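Local coordinates for protein putative aminooxidase (Propionibacterium acnes, PDB 2BA9) that isomerises polyunsaturated fatty acids, producing conjugated linoleic acid, and carries a bound flavin-adenine dinucleotide, at residues A10-G15 with L250-P255. Residues are numbered along the deposited sequence; the frame is centred on the assembly and turned at random.
Sequences AIIGAG and LVLTVP. With FAD (flavin-adenine dinucleotide), chain D.
V254 and I12 meet through their CG2 methyls, 3.8 Å apart, and together supply an apolar surface for one face of the FAD adenine. V254 CG1 sits over the five-membered ring, 3.3 Å from FAD N9A, whereas I12 CG2 lies over the pyrimidine end, 4.0 Å from FAD C2A. P255 CD approaches near the C8A–N7A edge. With chi1 at -74°, V254 has CG1 anti to its carbonyl carbon, which sends one methyl to the adenine and leaves the other for I12; a beta-branched residue suits this double task.

The strands run parallel, and the adenine lies beyond their C-terminal ends. V251 N donates to A10 O and I12 N to V251 O, both bonds nearly straight. The ladder ends at I12 O, which takes two bonds from T253: one from its backbone N, lying in the carbonyl plane, and a short one from OG1 (2.5 Å), tilted from that plane. The T253 hydroxyl also accepts from a water that donates to FAD O1P and receives a weak bond from G15 N, thus linking the strand end to the pyrophosphate. G13, at a phi of 98°, has no side chain where T253 and V254 press in, and its CA comes within 3.3 Å of FAD O4B; G15, equally bare, leaves room for the cofactor's ribose-phosphate link.

I12 CG1 packs on L250 CD1 (3.8 Å) on one sheet face, and I11 lies beside V251 on the other. These are the central strands of a four-stranded parallel Rossmann-type sheet: 33-36 flanks 9-12 on one side, and on the other T396 and Y398 of strand 396-398 meet L250 and L252. I11 packs on L25 of helix 16-28, with G15 at its N-cap position, consistent with a GxGxxG-type dinucleotide-binding motif.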
loop_
_atom_site.group_PDB
_atom_site.type_symbol
_atom_site.label_atom_id
_atom_site.label_comp_id
_atom_site.label_asym_id
_atom_site.label_seq_id
_atom_site.Cartn_x
_atom_site.Cartn_y
_atom_site.Cartn_z
ATOM N N ALA A 10 -10.430 -20.008 6.804
ATOM C CA ALA A 10 -10.692 -19.453 5.476
ATOM C C ALA A 10 -10.044 -18.087 5.417
ATOM O O ALA A 10 -10.380 -17.199 6.206
ATOM C CB ALA A 10 -12.188 -19.353 5.213
ATOM N N ILE A 11 -9.088 -17.935 4.507
ATOM C CA ILE A 11 -8.417 -16.659 4.275
ATOM C C ILE A 11 -9.015 -16.003 3.032
ATOM O O ILE A 11 -8.966 -16.582 1.935
ATOM C CB ILE A 11 -6.873 -16.851 4.111
ATOM C CG1 ILE A 11 -6.261 -17.391 5.426
ATOM C CG2 ILE A 11 -6.211 -15.540 3.697
ATOM C CD1 ILE A 11 -5.044 -18.316 5.254
ATOM N N ILE A 12 -9.594 -14.808 3.183
ATOM C CA ILE A 12 -10.137 -14.102 1.993
ATOM C C ILE A 12 -9.125 -13.097 1.439
ATOM O O ILE A 12 -8.638 -12.235 2.178
ATOM C CB ILE A 12 -11.504 -13.389 2.317
ATOM C CG1 ILE A 12 -12.409 -14.312 3.110
ATOM C CG2 ILE A 12 -12.152 -12.999 1.025
ATOM C CD1 ILE A 12 -12.952 -15.574 2.354
ATOM N N GLY A 13 -8.843 -13.223 0.140
ATOM C CA GLY A 13 -7.844 -12.410 -0.560
ATOM C C GLY A 13 -6.527 -13.157 -0.691
ATOM O O GLY A 13 -5.980 -13.611 0.311
ATOM N N ALA A 14 -6.020 -13.274 -1.922
ATOM C CA ALA A 14 -4.667 -13.818 -2.184
ATOM C C ALA A 14 -3.683 -12.766 -2.709
ATOM O O ALA A 14 -2.923 -13.015 -3.654
ATOM C CB ALA A 14 -4.727 -14.988 -3.127
ATOM N N GLY A 15 -3.703 -11.593 -2.081
ATOM C CA GLY A 15 -2.645 -10.598 -2.247
ATOM C C GLY A 15 -1.580 -10.904 -1.210
ATOM O O GLY A 15 -1.660 -11.910 -0.530
ATOM N N LEU A 250 -12.515 -17.277 10.187
ATOM C CA LEU A 250 -12.443 -16.391 9.032
ATOM C C LEU A 250 -11.356 -15.337 9.217
ATOM O O LEU A 250 -11.307 -14.677 10.246
ATOM C CB LEU A 250 -13.787 -15.681 8.849
ATOM C CG LEU A 250 -13.948 -14.813 7.599
ATOM C CD1 LEU A 250 -13.772 -15.657 6.338
ATOM C CD2 LEU A 250 -15.318 -14.114 7.616
ATOM N N VAL A 251 -10.502 -15.172 8.204
ATOM C CA VAL A 251 -9.445 -14.163 8.220
ATOM C C VAL A 251 -9.564 -13.275 6.978
ATOM O O VAL A 251 -9.422 -13.746 5.848
ATOM C CB VAL A 251 -8.038 -14.804 8.331
ATOM C CG1 VAL A 251 -6.945 -13.738 8.317
ATOM C CG2 VAL A 251 -7.958 -15.626 9.606
ATOM N N LEU A 252 -9.846 -11.992 7.215
ATOM C CA LEU A 252 -10.143 -11.032 6.165
ATOM C C LEU A 252 -8.921 -10.220 5.838
ATOM O O LEU A 252 -8.412 -9.513 6.703
ATOM C CB LEU A 252 -11.238 -10.061 6.627
ATOM C CG LEU A 252 -12.603 -10.629 7.018
ATOM C CD1 LEU A 252 -13.484 -9.516 7.596
ATOM C CD2 LEU A 252 -13.280 -11.297 5.832
ATOM N N THR A 253 -8.461 -10.307 4.590
ATOM C CA THR A 253 -7.409 -9.424 4.074
ATOM C C THR A 253 -7.958 -8.566 2.923
ATOM O O THR A 253 -7.192 -7.999 2.142
ATOM C CB THR A 253 -6.153 -10.222 3.580
ATOM O OG1 THR A 253 -6.466 -10.931 2.372
ATOM C CG2 THR A 253 -5.668 -11.182 4.641
ATOM N N VAL A 254 -9.291 -8.474 2.844
ATOM C CA VAL A 254 -9.991 -7.775 1.767
ATOM C C VAL A 254 -10.684 -6.512 2.280
ATOM O O VAL A 254 -10.863 -6.364 3.494
ATOM C CB VAL A 254 -11.031 -8.689 1.085
ATOM C CG1 VAL A 254 -10.330 -9.722 0.197
ATOM C CG2 VAL A 254 -11.921 -9.371 2.116
ATOM N N PRO A 255 -11.092 -5.600 1.363
ATOM C CA PRO A 255 -11.762 -4.372 1.796
ATOM C C PRO A 255 -12.949 -4.641 2.728
ATOM O O PRO A 255 -13.894 -5.368 2.387
ATOM C CB PRO A 255 -12.185 -3.721 0.472
ATOM C CG PRO A 255 -11.219 -4.211 -0.512
ATOM C CD PRO A 255 -10.982 -5.643 -0.101
HETATM P PA FAD D . -4.159 -6.258 -2.172
HETATM O O1A FAD D . -2.754 -6.187 -2.695
HETATM O O2A FAD D . -5.139 -5.238 -2.714
HETATM O O5B FAD D . -4.763 -7.697 -2.529
HETATM C C5B FAD D . -6.063 -7.987 -2.072
HETATM C C4B FAD D . -6.556 -9.276 -2.696
HETATM O O4B FAD D . -7.845 -9.562 -2.192
HETATM C C3B FAD D . -6.637 -9.180 -4.221
HETATM O O3B FAD D . -5.931 -10.250 -4.807
HETATM C C2B FAD D . -8.121 -9.212 -4.501
HETATM O O2B FAD D . -8.434 -9.730 -5.794
HETATM C C1B FAD D . -8.649 -9.975 -3.274
HETATM N N9A FAD D . -10.077 -9.681 -3.063
HETATM C C8A FAD D . -10.671 -8.442 -2.941
HETATM N N7A FAD D . -12.014 -8.614 -2.784
HETATM C C5A FAD D . -12.281 -9.949 -2.802
HETATM C C6A FAD D . -13.471 -10.699 -2.701
HETATM N N6A FAD D . -14.588 -10.109 -2.167
HETATM N N1A FAD D . -13.391 -12.087 -2.730
HETATM C C2A FAD D . -12.179 -12.736 -2.919
HETATM N N3A FAD D . -11.015 -11.986 -3.021
HETATM C C4A FAD D . -11.063 -10.625 -2.985
HETATM N N1 FAD D . 3.839 -1.316 -1.639
HETATM C C2 FAD D . 5.130 -1.233 -1.157
HETATM O O2 FAD D . 5.461 -1.890 -0.171
HETATM N N3 FAD D . 6.037 -0.390 -1.769
HETATM C C4 FAD D . 5.666 0.345 -2.876
HETATM O O4 FAD D . 6.511 1.079 -3.412
HETATM C C4X FAD D . 4.362 0.251 -3.374
HETATM N N5 FAD D . 3.947 0.990 -4.468
HETATM C C5X FAD D . 2.717 0.783 -5.062
HETATM C C6 FAD D . 2.382 1.437 -6.246
HETATM C C7 FAD D . 1.153 1.188 -6.853
HETATM C C7M FAD D . 0.833 1.898 -8.138
HETATM C C8 FAD D . 0.258 0.295 -6.270
HETATM C C8M FAD D . -1.077 -0.004 -6.882
HETATM C C9 FAD D . 0.600 -0.349 -5.084
HETATM C C9A FAD D . 1.825 -0.108 -4.460
HETATM N N10 FAD D . 2.183 -0.731 -3.250
HETATM C C10 FAD D . 3.460 -0.606 -2.751
HETATM C "C1'" FAD D . 1.141 -1.244 -2.314
HETATM C "C2'" FAD D . 1.080 -2.766 -2.306
HETATM O "O2'" FAD D . 1.044 -3.307 -3.622
HETATM C "C3'" FAD D . -0.154 -3.168 -1.512
HETATM O "O3'" FAD D . -0.148 -2.489 -0.254
HETATM C "C4'" FAD D . -0.211 -4.675 -1.321
HETATM O "O4'" FAD D . -0.492 -5.341 -2.546
HETATM C "C5'" FAD D . -1.255 -4.986 -0.258
HETATM O "O5'" FAD D . -1.558 -6.353 -0.267
HETATM P P FAD D . -2.977 -6.871 0.321
HETATM O O1P FAD D . -3.104 -8.373 0.149
HETATM O O2P FAD D . -3.060 -6.451 1.748
HETATM O O3P FAD D . -4.117 -6.173 -0.568
HETATM O O HOH W 1 -4.467 -10.451 0.286
#